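Local structure of glucanase (Klebsiella pneumoniae, 5GY3) at residues V273-I287 against A296-D308. The protein probably hydrolyses internal beta-1,4-glucosidic linkages in cellulose and related beta-glucans, as an endoglucanase of glycosyl hydrolase family 8. Residues are numbered along the deposited sequence; the frame is centred on the assembly and turned at random.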
loop_
_atom_site.group_PDB
_atom_site.type_symbol
_atom_site.label_atom_id
_atom_site.label_comp_id
_atom_site.label_asym_id
_atom_site.label_seq_id
_atom_site.Cartn_x
_atom_site.Cartn_y
_atom_site.Cartn_z
ATOM N N VAL A 273 -6.254 -11.600 2.798
ATOM C CA VAL A 273 -4.800 -11.605 2.619
ATOM C C VAL A 273 -4.197 -12.916 3.112
ATOM O O VAL A 273 -3.268 -13.459 2.500
ATOM C CB VAL A 273 -4.162 -10.392 3.324
ATOM C CG1 VAL A 273 -2.626 -10.502 3.318
ATOM C CG2 VAL A 273 -4.599 -9.107 2.643
ATOM N N ARG A 274 -4.695 -13.440 4.236
ATOM C CA ARG A 274 -4.220 -14.736 4.716
ATOM C C ARG A 274 -4.450 -15.820 3.666
ATOM O O ARG A 274 -3.545 -16.613 3.376
ATOM C CB ARG A 274 -4.902 -15.089 6.042
ATOM C CG ARG A 274 -4.517 -16.447 6.638
ATOM C CD ARG A 274 -5.466 -17.517 6.147
ATOM N NE ARG A 274 -5.210 -18.819 6.747
ATOM C CZ ARG A 274 -5.580 -19.956 6.176
ATOM N NH1 ARG A 274 -5.329 -21.119 6.770
ATOM N NH2 ARG A 274 -6.189 -19.918 4.999
ATOM N N ASP A 275 -5.660 -15.869 3.088
ATOM C CA ASP A 275 -5.967 -16.879 2.075
ATOM C C ASP A 275 -5.064 -16.723 0.859
ATOM O O ASP A 275 -4.561 -17.715 0.314
ATOM C CB ASP A 275 -7.432 -16.785 1.637
ATOM C CG ASP A 275 -8.411 -17.335 2.673
ATOM O OD1 ASP A 275 -7.989 -18.050 3.602
ATOM O OD2 ASP A 275 -9.618 -17.043 2.538
ATOM N N LEU A 276 -4.846 -15.478 0.425
ATOM C CA LEU A 276 -3.930 -15.234 -0.684
ATOM C C LEU A 276 -2.528 -15.725 -0.353
ATOM O O LEU A 276 -1.870 -16.368 -1.185
ATOM C CB LEU A 276 -3.914 -13.742 -1.039
ATOM C CG LEU A 276 -2.987 -13.316 -2.188
ATOM C CD1 LEU A 276 -3.416 -13.958 -3.517
ATOM C CD2 LEU A 276 -2.950 -11.806 -2.316
ATOM N N THR A 277 -2.049 -15.434 0.861
ATOM C CA THR A 277 -0.681 -15.788 1.221
ATOM C C THR A 277 -0.472 -17.294 1.198
ATOM O O THR A 277 0.586 -17.773 0.774
ATOM C CB THR A 277 -0.343 -15.219 2.598
ATOM O OG1 THR A 277 -0.479 -13.798 2.548
ATOM C CG2 THR A 277 1.082 -15.587 3.031
ATOM N N LEU A 278 -1.460 -18.052 1.653
ATOM C CA LEU A 278 -1.338 -19.501 1.719
ATOM C C LEU A 278 -1.807 -20.192 0.448
ATOM O O LEU A 278 -1.723 -21.421 0.360
ATOM C CB LEU A 278 -2.117 -20.037 2.928
ATOM C CG LEU A 278 -1.610 -19.621 4.310
ATOM C CD1 LEU A 278 -2.285 -20.415 5.436
ATOM C CD2 LEU A 278 -0.091 -19.735 4.393
ATOM N N GLY A 279 -2.275 -19.438 -0.543
ATOM C CA GLY A 279 -2.767 -20.058 -1.752
ATOM C C GLY A 279 -4.063 -20.807 -1.584
ATOM O O GLY A 279 -4.382 -21.670 -2.406
ATOM N N GLU A 280 -4.818 -20.514 -0.541
ATOM C CA GLU A 280 -6.092 -21.190 -0.355
ATOM C C GLU A 280 -7.116 -20.636 -1.338
ATOM O O GLU A 280 -7.308 -19.416 -1.398
ATOM C CB GLU A 280 -6.600 -21.028 1.070
ATOM C CG GLU A 280 -7.686 -22.024 1.415
ATOM C CD GLU A 280 -7.888 -22.171 2.901
ATOM O OE1 GLU A 280 -9.059 -22.265 3.330
ATOM O OE2 GLU A 280 -6.876 -22.191 3.640
ATOM N N PRO A 281 -7.790 -21.490 -2.111
ATOM C CA PRO A 281 -8.788 -20.999 -3.068
ATOM C C PRO A 281 -9.858 -20.161 -2.384
ATOM O O PRO A 281 -10.389 -20.532 -1.334
ATOM C CB PRO A 281 -9.374 -22.287 -3.660
ATOM C CG PRO A 281 -8.302 -23.317 -3.462
ATOM C CD PRO A 281 -7.653 -22.958 -2.155
ATOM N N GLN A 282 -10.157 -19.009 -2.978
ATOM C CA GLN A 282 -11.244 -18.163 -2.509
ATOM C C GLN A 282 -11.980 -17.614 -3.723
ATOM O O GLN A 282 -11.382 -17.386 -4.779
ATOM C CB GLN A 282 -10.742 -17.020 -1.579
ATOM C CG GLN A 282 -9.680 -16.088 -2.181
ATOM C CD GLN A 282 -9.126 -15.036 -1.199
ATOM O OE1 GLN A 282 -9.879 -14.263 -0.591
ATOM N NE2 GLN A 282 -7.799 -14.993 -1.065
ATOM N N GLU A 283 -13.289 -17.442 -3.576
ATOM C CA GLU A 283 -14.109 -16.915 -4.655
ATOM C C GLU A 283 -14.078 -15.391 -4.651
ATOM O O GLU A 283 -13.554 -14.760 -3.729
ATOM C CB GLU A 283 -15.541 -17.426 -4.535
ATOM C CG GLU A 283 -15.773 -18.751 -5.226
ATOM C CD GLU A 283 -17.212 -18.922 -5.672
ATOM O OE1 GLU A 283 -17.584 -20.039 -6.091
ATOM O OE2 GLU A 283 -17.990 -17.944 -5.604
ATOM N N ALA A 284 -14.637 -14.806 -5.710
ATOM C CA ALA A 284 -14.679 -13.359 -5.849
ATOM C C ALA A 284 -15.269 -12.727 -4.588
ATOM O O ALA A 284 -16.173 -13.304 -3.972
ATOM C CB ALA A 284 -15.507 -12.967 -7.075
ATOM N N PRO A 285 -14.777 -11.566 -4.163
ATOM C CA PRO A 285 -15.203 -11.025 -2.871
ATOM C C PRO A 285 -16.628 -10.502 -2.899
ATOM O O PRO A 285 -17.162 -10.118 -3.942
ATOM C CB PRO A 285 -14.207 -9.887 -2.622
ATOM C CG PRO A 285 -13.851 -9.426 -3.995
ATOM C CD PRO A 285 -13.792 -10.690 -4.822
ATOM N N GLN A 286 -17.235 -10.489 -1.721
ATOM C CA GLN A 286 -18.499 -9.821 -1.468
ATOM C C GLN A 286 -18.278 -8.780 -0.379
ATOM O O GLN A 286 -17.586 -9.044 0.607
ATOM C CB GLN A 286 -19.573 -10.832 -1.044
ATOM C CG GLN A 286 -19.949 -11.825 -2.142
ATOM C CD GLN A 286 -21.018 -12.817 -1.702
ATOM O OE1 GLN A 286 -21.352 -12.909 -0.520
ATOM N NE2 GLN A 286 -21.561 -13.561 -2.660
ATOM N N ILE A 287 -18.856 -7.600 -0.560
ATOM C CA ILE A 287 -18.718 -6.495 0.385
ATOM C C ILE A 287 -19.937 -6.542 1.302
ATOM O O ILE A 287 -21.036 -6.123 0.907
ATOM C CB ILE A 287 -18.605 -5.146 -0.339
ATOM C CG1 ILE A 287 -17.424 -5.152 -1.315
ATOM C CG2 ILE A 287 -18.480 -4.007 0.628
ATOM C CD1 ILE A 287 -16.144 -5.689 -0.730
ATOM N N ALA A 296 -13.125 -3.790 3.061
ATOM C CA ALA A 296 -13.676 -3.815 1.708
ATOM C C ALA A 296 -12.590 -3.607 0.660
ATOM O O ALA A 296 -12.603 -4.251 -0.396
ATOM C CB ALA A 296 -14.760 -2.745 1.567
ATOM N N SER A 297 -11.643 -2.709 0.934
ATOM C CA SER A 297 -10.560 -2.455 -0.010
ATOM C C SER A 297 -9.661 -3.680 -0.155
ATOM O O SER A 297 -9.347 -4.105 -1.272
ATOM C CB SER A 297 -9.743 -1.242 0.446
ATOM O OG SER A 297 -10.550 -0.086 0.593
ATOM N N LEU A 298 -9.237 -4.260 0.971
ATOM C CA LEU A 298 -8.343 -5.414 0.921
ATOM C C LEU A 298 -8.988 -6.596 0.216
ATOM O O LEU A 298 -8.322 -7.314 -0.537
ATOM C CB LEU A 298 -7.921 -5.815 2.338
ATOM C CG LEU A 298 -6.811 -5.016 3.012
ATOM C CD1 LEU A 298 -6.512 -5.648 4.373
ATOM C CD2 LEU A 298 -5.560 -4.992 2.161
ATOM N N LYS A 299 -10.277 -6.837 0.469
ATOM C CA LYS A 299 -10.956 -7.935 -0.210
ATOM C C LYS A 299 -10.799 -7.824 -1.719
ATOM O O LYS A 299 -10.539 -8.819 -2.401
ATOM C CB LYS A 299 -12.438 -7.949 0.155
ATOM C CG LYS A 299 -12.754 -8.505 1.533
ATOM C CD LYS A 299 -14.261 -8.619 1.674
ATOM C CE LYS A 299 -14.668 -9.391 2.926
ATOM N NZ LYS A 299 -16.168 -9.509 2.995
ATOM N N GLN A 300 -10.951 -6.616 -2.251
ATOM C CA GLN A 300 -10.909 -6.452 -3.695
ATOM C C GLN A 300 -9.486 -6.401 -4.227
ATOM O O GLN A 300 -9.247 -6.826 -5.360
ATOM C CB GLN A 300 -11.653 -5.191 -4.097
ATOM C CG GLN A 300 -13.140 -5.271 -3.856
ATOM C CD GLN A 300 -13.772 -3.926 -4.030
ATOM O OE1 GLN A 300 -14.205 -3.571 -5.127
ATOM N NE2 GLN A 300 -13.805 -3.151 -2.957
ATOM N N LEU A 301 -8.546 -5.862 -3.443
ATOM C CA LEU A 301 -7.149 -5.855 -3.864
ATOM C C LEU A 301 -6.590 -7.270 -3.920
ATOM O O LEU A 301 -5.786 -7.596 -4.805
ATOM C CB LEU A 301 -6.325 -4.998 -2.914
ATOM C CG LEU A 301 -6.624 -3.503 -2.908
ATOM C CD1 LEU A 301 -5.956 -2.860 -1.709
ATOM C CD2 LEU A 301 -6.152 -2.861 -4.213
ATOM N N VAL A 302 -7.009 -8.124 -2.981
ATOM C CA VAL A 302 -6.599 -9.526 -3.013
ATOM C C VAL A 302 -7.103 -10.193 -4.286
ATOM O O VAL A 302 -6.365 -10.920 -4.958
ATOM C CB VAL A 302 -7.088 -10.251 -1.741
ATOM C CG1 VAL A 302 -7.018 -11.755 -1.915
ATOM C CG2 VAL A 302 -6.235 -9.830 -0.561
ATOM N N TRP A 303 -8.357 -9.924 -4.654
ATOM C CA TRP A 303 -8.912 -10.477 -5.885
ATOM C C TRP A 303 -8.147 -9.982 -7.107
ATOM O O TRP A 303 -7.802 -10.775 -7.994
ATOM C CB TRP A 303 -10.393 -10.116 -5.990
ATOM C CG TRP A 303 -11.065 -10.699 -7.198
ATOM C CD1 TRP A 303 -11.570 -10.014 -8.265
ATOM C CD2 TRP A 303 -11.284 -12.088 -7.469
ATOM N NE1 TRP A 303 -12.104 -10.893 -9.180
ATOM C CE2 TRP A 303 -11.940 -12.172 -8.715
ATOM C CE3 TRP A 303 -10.996 -13.270 -6.777
ATOM C CZ2 TRP A 303 -12.312 -13.391 -9.284
ATOM C CZ3 TRP A 303 -11.365 -14.478 -7.340
ATOM C CH2 TRP A 303 -12.019 -14.529 -8.582
ATOM N N LEU A 304 -7.850 -8.677 -7.152
ATOM C CA LEU A 304 -7.058 -8.113 -8.241
ATOM C C LEU A 304 -5.668 -8.732 -8.304
ATOM O O LEU A 304 -5.157 -9.028 -9.392
ATOM C CB LEU A 304 -6.948 -6.602 -8.063
ATOM C CG LEU A 304 -6.246 -5.849 -9.182
ATOM C CD1 LEU A 304 -6.849 -6.227 -10.535
ATOM C CD2 LEU A 304 -6.384 -4.375 -8.931
ATOM N N ALA A 305 -5.025 -8.904 -7.146
ATOM C CA ALA A 305 -3.719 -9.550 -7.118
ATOM C C ALA A 305 -3.786 -10.947 -7.723
ATOM O O ALA A 305 -2.901 -11.343 -8.491
ATOM C CB ALA A 305 -3.193 -9.601 -5.680
ATOM N N LYS A 306 -4.838 -11.701 -7.397
ATOM C CA LYS A 306 -5.013 -13.016 -8.003
ATOM C C LYS A 306 -5.199 -12.897 -9.509
ATOM O O LYS A 306 -4.574 -13.639 -10.276
ATOM C CB LYS A 306 -6.200 -13.740 -7.364
ATOM C CG LYS A 306 -5.959 -14.114 -5.916
ATOM C CD LYS A 306 -7.258 -14.438 -5.180
ATOM C CE LYS A 306 -7.789 -15.793 -5.594
ATOM N NZ LYS A 306 -9.221 -15.940 -5.229
ATOM N N GLN A 307 -6.040 -11.956 -9.952
ATOM C CA GLN A 307 -6.295 -11.809 -11.384
ATOM C C GLN A 307 -5.022 -11.466 -12.137
ATOM O O GLN A 307 -4.802 -11.951 -13.254
ATOM C CB GLN A 307 -7.355 -10.737 -11.643
ATOM C CG GLN A 307 -8.724 -11.023 -11.031
ATOM C CD GLN A 307 -9.013 -12.510 -10.861
ATOM O OE1 GLN A 307 -9.138 -13.001 -9.733
ATOM N NE2 GLN A 307 -9.140 -13.229 -11.973
ATOM N N ASP A 308 -4.167 -10.632 -11.544
ATOM C CA ASP A 308 -2.956 -10.219 -12.247
ATOM C C ASP A 308 -1.931 -11.344 -12.383
ATOM O O ASP A 308 -0.885 -11.132 -13.006
ATOM C CB ASP A 308 -2.327 -9.010 -11.549
ATOM C CG ASP A 308 -3.031 -7.701 -11.886
ATOM O OD1 ASP A 308 -3.894 -7.691 -12.790
ATOM O OD2 ASP A 308 -2.711 -6.672 -11.255
HETATM O O HOH W 1 -10.996 -11.417 -1.699
HETATM O O HOH W 2 -8.528 -18.991 -5.407
HETATM O O HOH W 3 -15.890 -11.685 0.600
#
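With CG of Trp303 trans to its own backbone N (chi1 -177°), the indole turns one face to the chain at Ala284 and Pro285, while Lys299, extended beyond CG, carries NZ to the carbonyl of Gln286. The two helices, 273-278 and 296-307, are neighbours in the helical scaffold of the (alpha/alpha)6 barrel characteristic of family 8; their axes run nearly parallel (21°), and residues 279-287 run back alongside helix 296-307 in the opposite sense. Gly279, with positive phi, is the first residue to leave helical geometry, in a Schellman motif.

Between the helices the packing is aliphatic. Val273 CG2 meets Val302 CG2 at 3.7 Å, and Leu276 lies antiparallel to Val302 and Lys306, its CD1 close to Lys306 CG and its CD2 against Ala305 CB. Leu223 and Trp227 of helix 220-228 adjoin Leu276 and Ala305, respectively.

The returning chain covers one face of Trp303 by CH-pi contacts: Ala284 CA sits 3.7 Å from the centroid of the six-membered ring, nearly on its normal, and Pro285 CD 4.0 Å from that of the five-membered ring. Farther along, Ile287 CD1 rests on Ala296, beside helix 2-11.

Polar contacts hold the loop at Gln282 and Gln286. Gln282 crosses Val302 at about a right angle; its NE2 lies 3.4 Å from Val302 CG1 and donates a hydrogen bond to Ala272 O, while water 1 donates to both Gln282 OE1 and Lys299 O. A bend at chi3 brings Lys306 NZ alongside Gln282 CG, 3.1 Å away, and water 2 accepts from Gln282 N and Lys306 NZ. Lys299 NZ also forms a salt bridge with Asp291, and its bond to Gln286 O is 2.8 Å long, with a C=O...NZ angle of 175°.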